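Local structure of autoinducer synthesis protein lasI (Pseudomonas aeruginosa, 1RO5) at residues P94-F105 against Y131-T142; F30-V38 against K167-A175. The protein synthesises the quorum-sensing signal N-(3-oxododecanoyl)homoserine lactone from an acyl carrier protein-bound fatty acyl chain and S-adenosyl-L-methionine. All blocks are in the same frame, centred on the assembly; numbering follows the deposited sequence.

Contact 1: residues P94-F105 against Y131-T142; sequences PCSPHIWELSRF and YSLQNDIQTLVT
Trp100 lays its indole over the side chain of Ile137, which crosses it at about a right angle. CD1 of Ile137 sits 3.5 Å from the centroid of the five-membered ring of Trp100, a CH-pi contact from almost straight above the ring, while CG1 of Ile137 lies against the centre of the same face of the indole. With CG of Trp100 beside its own backbone N (chi1 -77°), the indole swings off the strand towards the helix end, where its six-membered ring meets Tyr131 rim to rim, CH2 of Trp100 3.7 Å from CE2 of Tyr131, the planes turned by 35°. CB of Asn135 and OG of Ser132 close in obliquely; that hydroxyl is hydrogen-bonded to Leu128 O, one turn back. Asp136, with positive phi, ends the helix in a Schellman motif, and its carbonyl takes the imidazole N-H: His98 ND1 to Asp136 O is 2.8 Å, the oxygen tilted 21° from the ring plane. The amide of Gln138 lies almost parallel to this imidazole, its CD 3.6 Å from CB of His98. Further on, the strands pair in parallel, with Val141 N to Trp100 O at 2.9 Å and Leu102 N to Val141 O at 2.8 Å. Ile99 packs alongside Thr139 on one face of the sheet; on the other stand Leu102 and Thr142, and Thr142 OG1 donates to Leu102 O (2.7 Å) from above its carbonyl plane. The pairing closes the beta-alpha-beta unit of strand 99-107, helix 118-133 and strand 139-145, flanked in the sheet by the antiparallel strands 64-73 and 171-179.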
loop_
_atom_site.group_PDB
_atom_site.type_symbol
_atom_site.label_atom_id
_atom_site.label_comp_id
_atom_site.label_asym_id
_atom_site.label_seq_id
_atom_site.Cartn_x
_atom_site.Cartn_y
_atom_site.Cartn_z
ATOM N N PRO A 94 4.892 -13.472 -8.496
ATOM C CA PRO A 94 3.706 -14.213 -8.008
ATOM C C PRO A 94 2.458 -13.924 -8.917
ATOM O O PRO A 94 2.374 -12.801 -9.505
ATOM C CB PRO A 94 3.460 -13.635 -6.600
ATOM C CG PRO A 94 4.896 -13.064 -6.226
ATOM C CD PRO A 94 5.432 -12.479 -7.544
ATOM N N CYS A 95 1.501 -14.866 -8.982
ATOM C CA CYS A 95 0.314 -14.695 -9.778
ATOM C C CYS A 95 -0.733 -15.547 -9.137
ATOM O O CYS A 95 -0.759 -16.752 -9.310
ATOM C CB CYS A 95 0.585 -15.146 -11.208
ATOM S SG CYS A 95 -0.894 -14.988 -12.275
ATOM N N SER A 96 -1.614 -14.934 -8.354
ATOM C CA SER A 96 -2.544 -15.741 -7.622
ATOM C C SER A 96 -3.673 -14.864 -7.174
ATOM O O SER A 96 -3.505 -13.712 -6.856
ATOM C CB SER A 96 -1.870 -16.411 -6.380
ATOM O OG SER A 96 -2.870 -16.824 -5.416
ATOM N N PRO A 97 -4.839 -15.430 -7.143
ATOM C CA PRO A 97 -5.984 -14.750 -6.609
ATOM C C PRO A 97 -5.938 -14.602 -5.112
ATOM O O PRO A 97 -6.809 -13.975 -4.545
ATOM C CB PRO A 97 -7.178 -15.649 -7.028
ATOM C CG PRO A 97 -6.620 -16.713 -7.904
ATOM C CD PRO A 97 -5.132 -16.743 -7.789
ATOM N N HIS A 98 -4.956 -15.189 -4.472
ATOM C CA HIS A 98 -4.837 -15.098 -3.015
ATOM C C HIS A 98 -3.691 -14.134 -2.642
ATOM O O HIS A 98 -3.345 -13.970 -1.459
ATOM C CB HIS A 98 -4.597 -16.519 -2.411
ATOM C CG HIS A 98 -5.711 -17.474 -2.695
ATOM N ND1 HIS A 98 -7.029 -17.185 -2.364
ATOM C CD2 HIS A 98 -5.734 -18.662 -3.353
ATOM C CE1 HIS A 98 -7.813 -18.177 -2.773
ATOM N NE2 HIS A 98 -7.053 -19.067 -3.395
ATOM N N ILE A 99 -3.082 -13.529 -3.656
ATOM C CA ILE A 99 -2.041 -12.578 -3.376
ATOM C C ILE A 99 -2.347 -11.220 -4.117
ATOM O O ILE A 99 -2.703 -11.246 -5.312
ATOM C CB ILE A 99 -0.681 -13.198 -3.845
ATOM C CG1 ILE A 99 -0.468 -14.606 -3.139
ATOM C CG2 ILE A 99 0.474 -12.142 -3.689
ATOM C CD1 ILE A 99 0.740 -15.440 -3.691
ATOM N N TRP A 100 -2.116 -10.093 -3.431
ATOM C CA TRP A 100 -2.323 -8.776 -3.940
ATOM C C TRP A 100 -1.049 -8.010 -3.766
ATOM O O TRP A 100 -0.221 -8.305 -2.914
ATOM C CB TRP A 100 -3.437 -8.086 -3.103
ATOM C CG TRP A 100 -4.848 -8.478 -3.369
ATOM C CD1 TRP A 100 -5.326 -9.189 -4.414
ATOM C CD2 TRP A 100 -5.984 -8.161 -2.555
ATOM N NE1 TRP A 100 -6.704 -9.282 -4.339
ATOM C CE2 TRP A 100 -7.116 -8.681 -3.188
ATOM C CE3 TRP A 100 -6.145 -7.506 -1.338
ATOM C CZ2 TRP A 100 -8.370 -8.543 -2.677
ATOM C CZ3 TRP A 100 -7.369 -7.362 -0.841
ATOM C CH2 TRP A 100 -8.488 -7.871 -1.515
ATOM N N GLU A 101 -0.912 -6.976 -4.539
ATOM C CA GLU A 101 0.179 -6.072 -4.454
ATOM C C GLU A 101 -0.257 -4.731 -3.912
ATOM O O GLU A 101 -1.380 -4.252 -4.229
ATOM C CB GLU A 101 0.768 -5.813 -5.862
ATOM C CG GLU A 101 1.994 -4.908 -5.682
ATOM C CD GLU A 101 2.460 -4.116 -6.911
ATOM O OE1 GLU A 101 1.641 -3.626 -7.690
ATOM O OE2 GLU A 101 3.641 -3.926 -7.012
ATOM N N LEU A 102 0.578 -4.170 -3.021
ATOM C CA LEU A 102 0.385 -2.830 -2.527
ATOM C C LEU A 102 1.369 -1.916 -3.265
ATOM O O LEU A 102 2.559 -2.291 -3.508
ATOM C CB LEU A 102 0.664 -2.729 -1.043
ATOM C CG LEU A 102 0.023 -3.750 -0.126
ATOM C CD1 LEU A 102 0.476 -3.442 1.237
ATOM C CD2 LEU A 102 -1.514 -3.618 -0.277
ATOM N N SER A 103 0.923 -0.659 -3.483
ATOM C CA SER A 103 1.746 0.318 -4.134
ATOM C C SER A 103 1.342 1.707 -3.805
ATOM O O SER A 103 0.278 1.920 -3.259
ATOM C CB SER A 103 1.741 0.069 -5.677
ATOM O OG SER A 103 0.482 0.270 -6.273
ATOM N N ARG A 104 2.165 2.700 -4.116
ATOM C CA ARG A 104 1.727 4.110 -3.919
ATOM C C ARG A 104 1.310 4.468 -2.496
ATOM O O ARG A 104 0.280 5.104 -2.310
ATOM C CB ARG A 104 0.632 4.512 -4.937
ATOM C CG ARG A 104 1.058 4.423 -6.415
ATOM C CD ARG A 104 2.244 5.349 -6.635
ATOM N NE ARG A 104 2.639 5.596 -8.026
ATOM C CZ ARG A 104 3.832 5.243 -8.583
ATOM N NH1 ARG A 104 4.817 4.591 -7.919
ATOM N NH2 ARG A 104 4.073 5.588 -9.810
ATOM N N PHE A 105 2.132 4.132 -1.486
ATOM C CA PHE A 105 1.893 4.565 -0.116
ATOM C C PHE A 105 2.100 5.993 -0.043
ATOM O O PHE A 105 3.175 6.431 -0.217
ATOM C CB PHE A 105 2.761 3.943 1.043
ATOM C CG PHE A 105 3.050 2.497 0.914
ATOM C CD1 PHE A 105 2.382 1.723 -0.026
ATOM C CD2 PHE A 105 4.089 1.941 1.637
ATOM C CE1 PHE A 105 2.720 0.348 -0.239
ATOM C CE2 PHE A 105 4.402 0.568 1.468
ATOM C CZ PHE A 105 3.678 -0.210 0.502
ATOM N N TYR A 131 -9.393 -6.600 5.601
ATOM C CA TYR A 131 -10.055 -6.594 4.343
ATOM C C TYR A 131 -9.447 -7.636 3.441
ATOM O O TYR A 131 -10.142 -8.315 2.752
ATOM C CB TYR A 131 -9.857 -5.269 3.682
ATOM C CG TYR A 131 -10.595 -5.141 2.335
ATOM C CD1 TYR A 131 -11.983 -4.862 2.305
ATOM C CD2 TYR A 131 -9.910 -5.241 1.139
ATOM C CE1 TYR A 131 -12.648 -4.694 1.090
ATOM C CE2 TYR A 131 -10.574 -5.090 -0.126
ATOM C CZ TYR A 131 -11.955 -4.850 -0.142
ATOM O OH TYR A 131 -12.641 -4.676 -1.385
ATOM N N SER A 132 -8.145 -7.795 3.446
ATOM C CA SER A 132 -7.591 -8.807 2.587
ATOM C C SER A 132 -7.930 -10.228 3.093
ATOM O O SER A 132 -8.251 -11.148 2.299
ATOM C CB SER A 132 -6.096 -8.652 2.471
ATOM O OG SER A 132 -5.777 -7.279 2.372
ATOM N N LEU A 133 -7.864 -10.420 4.403
ATOM C CA LEU A 133 -8.062 -11.779 4.958
ATOM C C LEU A 133 -9.543 -12.170 4.712
ATOM O O LEU A 133 -9.804 -13.248 4.300
ATOM C CB LEU A 133 -7.649 -11.901 6.454
ATOM C CG LEU A 133 -6.141 -11.937 6.628
ATOM C CD1 LEU A 133 -5.842 -11.581 8.067
ATOM C CD2 LEU A 133 -5.709 -13.345 6.328
ATOM N N GLN A 134 -10.461 -11.225 4.874
ATOM C CA GLN A 134 -11.836 -11.469 4.540
ATOM C C GLN A 134 -12.123 -11.665 3.084
ATOM O O GLN A 134 -13.219 -12.021 2.750
ATOM C CB GLN A 134 -12.699 -10.359 5.037
ATOM C CG GLN A 134 -12.828 -10.460 6.593
ATOM C CD GLN A 134 -13.554 -9.270 7.236
ATOM O OE1 GLN A 134 -13.665 -9.215 8.493
ATOM N NE2 GLN A 134 -14.034 -8.298 6.385
ATOM N N ASN A 135 -11.150 -11.387 2.207
ATOM C CA ASN A 135 -11.310 -11.659 0.788
ATOM C C ASN A 135 -10.386 -12.786 0.401
ATOM O O ASN A 135 -10.028 -12.898 -0.702
ATOM C CB ASN A 135 -11.142 -10.388 -0.036
ATOM C CG ASN A 135 -12.396 -9.536 -0.022
ATOM O OD1 ASN A 135 -13.278 -9.794 -0.802
ATOM N ND2 ASN A 135 -12.502 -8.555 0.887
ATOM N N ASP A 136 -10.083 -13.657 1.359
ATOM C CA ASP A 136 -9.277 -14.882 1.154
ATOM C C ASP A 136 -7.852 -14.627 0.624
ATOM O O ASP A 136 -7.319 -15.418 -0.194
ATOM C CB ASP A 136 -10.017 -15.924 0.253
ATOM C CG ASP A 136 -9.557 -17.349 0.556
ATOM O OD1 ASP A 136 -8.346 -17.634 0.633
ATOM O OD2 ASP A 136 -10.312 -18.280 0.807
ATOM N N ILE A 137 -7.231 -13.549 1.083
ATOM C CA ILE A 137 -5.879 -13.289 0.639
ATOM C C ILE A 137 -4.817 -13.777 1.705
ATOM O O ILE A 137 -4.901 -13.397 2.887
ATOM C CB ILE A 137 -5.717 -11.777 0.334
ATOM C CG1 ILE A 137 -6.757 -11.278 -0.688
ATOM C CG2 ILE A 137 -4.187 -11.438 0.100
ATOM C CD1 ILE A 137 -6.625 -11.880 -2.119
ATOM N N GLN A 138 -3.798 -14.530 1.313
ATOM C CA GLN A 138 -2.801 -14.906 2.308
ATOM C C GLN A 138 -1.529 -14.079 2.359
ATOM O O GLN A 138 -0.832 -14.151 3.357
ATOM C CB GLN A 138 -2.332 -16.349 2.137
ATOM C CG GLN A 138 -2.536 -16.881 0.830
ATOM C CD GLN A 138 -3.771 -17.892 0.781
ATOM O OE1 GLN A 138 -3.621 -18.971 0.223
ATOM N NE2 GLN A 138 -4.985 -17.500 1.323
ATOM N N THR A 139 -1.240 -13.334 1.293
ATOM C CA THR A 139 -0.006 -12.642 1.094
ATOM C C THR A 139 -0.182 -11.287 0.392
ATOM O O THR A 139 -0.860 -11.165 -0.637
ATOM C CB THR A 139 0.917 -13.481 0.211
ATOM O OG1 THR A 139 1.173 -14.737 0.795
ATOM C CG2 THR A 139 2.410 -12.809 0.121
ATOM N N LEU A 140 0.503 -10.302 0.909
ATOM C CA LEU A 140 0.673 -9.031 0.250
ATOM C C LEU A 140 2.106 -8.828 -0.259
ATOM O O LEU A 140 3.102 -9.102 0.473
ATOM C CB LEU A 140 0.331 -7.963 1.232
ATOM C CG LEU A 140 -1.159 -8.020 1.649
ATOM C CD1 LEU A 140 -1.426 -6.878 2.562
ATOM C CD2 LEU A 140 -2.220 -7.995 0.535
ATOM N N VAL A 141 2.292 -8.447 -1.522
ATOM C CA VAL A 141 3.614 -8.086 -1.942
ATOM C C VAL A 141 3.668 -6.560 -2.218
ATOM O O VAL A 141 2.635 -5.920 -2.421
ATOM C CB VAL A 141 4.033 -8.886 -3.174
ATOM C CG1 VAL A 141 4.131 -10.340 -2.818
ATOM C CG2 VAL A 141 3.076 -8.657 -4.383
ATOM N N THR A 142 4.845 -5.964 -2.162
ATOM C CA THR A 142 4.945 -4.549 -2.454
ATOM C C THR A 142 6.391 -4.180 -2.776
ATOM O O THR A 142 7.316 -4.827 -2.318
ATOM C CB THR A 142 4.368 -3.739 -1.279
ATOM O OG1 THR A 142 4.460 -2.340 -1.549
ATOM C CG2 THR A 142 5.253 -3.968 -0.019
#

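Contact 2: residues F30-V38 against K167-A175; sequences FKERKGWDV and KIGIERAVA. With SO4 (sulfate ion), chain B.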
loop_
_atom_site.group_PDB
_atom_site.type_symbol
_atom_site.label_atom_id
_atom_site.label_comp_id
_atom_site.label_asym_id
_atom_site.label_seq_id
_atom_site.Cartn_x
_atom_site.Cartn_y
_atom_site.Cartn_z
ATOM N N PHE A 30 4.815 11.835 -4.396
ATOM C CA PHE A 30 5.657 11.231 -5.456
ATOM C C PHE A 30 6.147 12.224 -6.527
ATOM O O PHE A 30 6.896 11.839 -7.384
ATOM C CB PHE A 30 4.938 10.072 -6.200
ATOM C CG PHE A 30 4.805 8.823 -5.388
ATOM C CD1 PHE A 30 3.705 8.659 -4.515
ATOM C CD2 PHE A 30 5.803 7.837 -5.434
ATOM C CE1 PHE A 30 3.610 7.529 -3.642
ATOM C CE2 PHE A 30 5.696 6.662 -4.674
ATOM C CZ PHE A 30 4.597 6.514 -3.734
ATOM N N LYS A 31 5.672 13.465 -6.525
ATOM C CA LYS A 31 6.087 14.457 -7.561
ATOM C C LYS A 31 7.623 14.524 -7.709
ATOM O O LYS A 31 8.365 14.569 -6.665
ATOM C CB LYS A 31 5.527 15.883 -7.320
ATOM C CG LYS A 31 5.956 16.451 -5.869
ATOM C CD LYS A 31 5.741 17.982 -5.728
ATOM C CE LYS A 31 6.459 18.486 -4.449
ATOM N NZ LYS A 31 5.583 19.487 -3.699
ATOM N N GLU A 32 8.027 14.509 -9.005
ATOM C CA GLU A 32 9.425 14.432 -9.508
ATOM C C GLU A 32 10.354 13.369 -8.852
ATOM O O GLU A 32 11.585 13.404 -9.167
ATOM C CB GLU A 32 10.232 15.810 -9.541
ATOM C CG GLU A 32 9.572 17.128 -10.020
ATOM C CD GLU A 32 9.775 18.207 -8.948
ATOM O OE1 GLU A 32 10.788 18.103 -8.158
ATOM O OE2 GLU A 32 8.916 19.114 -8.854
ATOM N N ARG A 33 9.852 12.503 -7.940
ATOM C CA ARG A 33 10.597 11.272 -7.622
ATOM C C ARG A 33 10.847 10.662 -8.992
ATOM O O ARG A 33 9.872 10.493 -9.797
ATOM C CB ARG A 33 9.816 10.238 -6.752
ATOM C CG ARG A 33 9.418 10.721 -5.349
ATOM C CD ARG A 33 9.992 9.852 -4.083
ATOM N NE ARG A 33 9.588 8.427 -3.896
ATOM C CZ ARG A 33 9.197 7.925 -2.714
ATOM N NH1 ARG A 33 9.101 8.735 -1.657
ATOM N NH2 ARG A 33 8.877 6.637 -2.584
ATOM N N LYS A 34 12.126 10.454 -9.303
ATOM C CA LYS A 34 12.545 9.682 -10.450
ATOM C C LYS A 34 12.718 8.236 -10.061
ATOM O O LYS A 34 12.929 7.892 -8.886
ATOM C CB LYS A 34 13.844 10.239 -11.106
ATOM C CG LYS A 34 13.816 11.768 -11.472
ATOM C CD LYS A 34 13.494 12.003 -12.962
ATOM C CE LYS A 34 14.867 12.033 -13.816
ATOM N NZ LYS A 34 14.665 11.914 -15.338
ATOM N N GLY A 35 12.517 7.392 -11.061
ATOM C CA GLY A 35 12.729 5.967 -10.955
ATOM C C GLY A 35 11.461 5.203 -10.515
ATOM O O GLY A 35 11.395 3.941 -10.693
ATOM N N TRP A 36 10.435 5.946 -10.007
ATOM C CA TRP A 36 9.246 5.247 -9.532
ATOM C C TRP A 36 8.120 5.234 -10.566
ATOM O O TRP A 36 6.897 4.919 -10.212
ATOM C CB TRP A 36 8.838 5.806 -8.187
ATOM C CG TRP A 36 9.796 5.391 -7.120
ATOM C CD1 TRP A 36 11.078 5.957 -6.855
ATOM C CD2 TRP A 36 9.621 4.360 -6.149
ATOM N NE1 TRP A 36 11.665 5.304 -5.794
ATOM C CE2 TRP A 36 10.793 4.349 -5.317
ATOM C CE3 TRP A 36 8.612 3.451 -5.877
ATOM C CZ2 TRP A 36 10.966 3.434 -4.289
ATOM C CZ3 TRP A 36 8.797 2.555 -4.823
ATOM C CH2 TRP A 36 9.947 2.564 -4.046
ATOM N N ASP A 37 8.529 5.491 -11.848
ATOM C CA ASP A 37 7.589 5.510 -12.966
ATOM C C ASP A 37 6.358 6.412 -12.683
ATOM O O ASP A 37 5.197 5.985 -12.839
ATOM C CB ASP A 37 7.090 4.088 -13.180
ATOM C CG ASP A 37 7.071 3.736 -14.605
ATOM O OD1 ASP A 37 6.845 4.652 -15.404
ATOM O OD2 ASP A 37 7.300 2.623 -15.046
ATOM N N VAL A 38 6.625 7.634 -12.235
ATOM C CA VAL A 38 5.659 8.571 -11.853
ATOM C C VAL A 38 5.249 9.411 -13.025
ATOM O O VAL A 38 6.070 9.856 -13.830
ATOM C CB VAL A 38 6.282 9.506 -10.742
ATOM C CG1 VAL A 38 5.477 10.842 -10.534
ATOM C CG2 VAL A 38 6.518 8.741 -9.473
ATOM N N LYS A 167 19.064 0.728 -5.615
ATOM C CA LYS A 167 18.854 2.139 -5.642
ATOM C C LYS A 167 17.784 2.449 -6.699
ATOM O O LYS A 167 17.987 2.250 -7.910
ATOM C CB LYS A 167 20.165 2.902 -5.897
ATOM C CG LYS A 167 20.111 4.479 -6.033
ATOM C CD LYS A 167 21.165 4.982 -7.064
ATOM C CE LYS A 167 21.030 6.525 -7.435
ATOM N NZ LYS A 167 20.060 6.981 -8.619
ATOM N N ILE A 168 16.631 2.920 -6.237
ATOM C CA ILE A 168 15.658 3.410 -7.202
ATOM C C ILE A 168 15.461 4.878 -6.959
ATOM O O ILE A 168 14.973 5.276 -5.887
ATOM C CB ILE A 168 14.306 2.649 -7.101
ATOM C CG1 ILE A 168 14.494 1.125 -7.146
ATOM C CG2 ILE A 168 13.447 2.992 -8.288
ATOM C CD1 ILE A 168 14.985 0.677 -8.347
ATOM N N GLY A 169 15.825 5.693 -7.958
ATOM C CA GLY A 169 15.842 7.156 -7.794
ATOM C C GLY A 169 16.812 7.528 -6.664
ATOM O O GLY A 169 18.008 7.139 -6.679
ATOM N N ILE A 170 16.315 8.171 -5.601
ATOM C CA ILE A 170 17.203 8.538 -4.473
ATOM C C ILE A 170 16.959 7.567 -3.323
ATOM O O ILE A 170 17.451 7.799 -2.194
ATOM C CB ILE A 170 16.887 9.990 -4.038
ATOM C CG1 ILE A 170 15.436 10.089 -3.478
ATOM C CG2 ILE A 170 17.122 11.029 -5.224
ATOM C CD1 ILE A 170 15.241 11.322 -2.753
ATOM N N GLU A 171 16.136 6.524 -3.566
ATOM C CA GLU A 171 15.796 5.575 -2.466
ATOM C C GLU A 171 16.592 4.244 -2.616
ATOM O O GLU A 171 17.055 3.898 -3.723
ATOM C CB GLU A 171 14.290 5.258 -2.408
ATOM C CG GLU A 171 13.317 6.449 -2.410
ATOM C CD GLU A 171 13.412 7.342 -1.198
ATOM O OE1 GLU A 171 12.840 8.431 -1.235
ATOM O OE2 GLU A 171 14.067 6.987 -0.177
ATOM N N ARG A 172 16.703 3.518 -1.499
ATOM C CA ARG A 172 17.010 2.105 -1.482
ATOM C C ARG A 172 15.725 1.339 -1.441
ATOM O O ARG A 172 15.027 1.295 -0.442
ATOM C CB ARG A 172 17.908 1.761 -0.295
ATOM C CG ARG A 172 19.355 2.372 -0.499
ATOM C CD ARG A 172 20.353 2.038 0.633
ATOM N NE ARG A 172 19.749 2.449 1.916
ATOM C CZ ARG A 172 19.841 1.760 3.036
ATOM N NH1 ARG A 172 20.516 0.577 3.041
ATOM N NH2 ARG A 172 19.215 2.243 4.130
ATOM N N ALA A 173 15.384 0.727 -2.529
ATOM C CA ALA A 173 14.036 0.116 -2.635
ATOM C C ALA A 173 14.198 -1.368 -2.525
ATOM O O ALA A 173 15.243 -1.860 -2.878
ATOM C CB ALA A 173 13.435 0.453 -3.963
ATOM N N VAL A 174 13.170 -2.094 -2.084
ATOM C CA VAL A 174 13.213 -3.516 -2.014
ATOM C C VAL A 174 11.800 -4.027 -2.285
ATOM O O VAL A 174 10.837 -3.311 -2.014
ATOM C CB VAL A 174 13.685 -3.887 -0.539
ATOM C CG1 VAL A 174 12.790 -3.136 0.593
ATOM C CG2 VAL A 174 13.813 -5.388 -0.305
ATOM N N ALA A 175 11.650 -5.267 -2.778
ATOM C CA ALA A 175 10.378 -5.992 -2.927
ATOM C C ALA A 175 10.171 -6.862 -1.712
ATOM O O ALA A 175 11.026 -7.720 -1.390
ATOM C CB ALA A 175 10.396 -6.945 -4.168
HETATM S S SO4 B . 10.756 7.621 -13.871
HETATM O O1 SO4 B . 10.284 7.587 -15.249
HETATM O O2 SO4 B . 10.871 6.205 -13.458
HETATM O O3 SO4 B . 9.857 8.370 -12.894
HETATM O O4 SO4 B . 12.007 8.467 -13.908
HETATM O O HOH W 1 13.387 8.769 -6.035
#
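Trp36 reaches across to the hairpin of Ile168 and Glu171 with its indole. Its CB and CG meet nothing in the hairpin closely; CG stands beside the backbone N (chi1 -72°), which turns the ring toward Ile168 and Ala173. CD1 of Trp36 is 4.1 Å from CG2 of Ile168, a methyl that makes a CH-pi contact over the five-membered ring, displaced to one side. Next along the edge, NE1 of Trp36 gives a weak, bent hydrogen bond to Ile168 O at 3.3 Å, with CG of Glu171 nearby. The far ring finishes on Ala173, whose CB is 3.9 Å from CZ2 of Trp36 and also meets CH2. On the opposite face NH2 of Arg33 sits over the centre of the indole, and the same guanidinium carries a long salt bridge to Glu171: OE1 stands above its plane, 3.8 Å from NH1 of Arg33, so the attraction is purely electrostatic. CA of Gly169 makes a CA-H...O contact with Lys34 O, and one water joins that carbonyl to Ile170 N. Backbone N-H groups of Gly35 and Asp37 hold a sulfate. Ile168 to Glu171 form a type II' turn, the tight turn of a two-residue beta hairpin, against which the loop following helix 16-30 is packed.

Contact 1 is nested along the chain within the loop closed by contact 2, and their centres lie about 22 Å apart. They meet at the end of the 94-105 segment: Arg104 NH2 is 2.9 Å from Trp36 O, a probable hydrogen bond, and Arg104 makes a cation-pi contact with Phe30, while its NE forms a salt bridge with Glu45. One arginine thus ties the 30-38 loop to strand 99-107. The second segments are joined through the sheet, because strand 139-145 pairs with strand 171-179, and Trp36 also touches Val143. The sulfate bound by Gly35 and Asp37, probably from the crystallisation liquor, belongs to contact 2; a second sulfate lies near the Glu171 side chain.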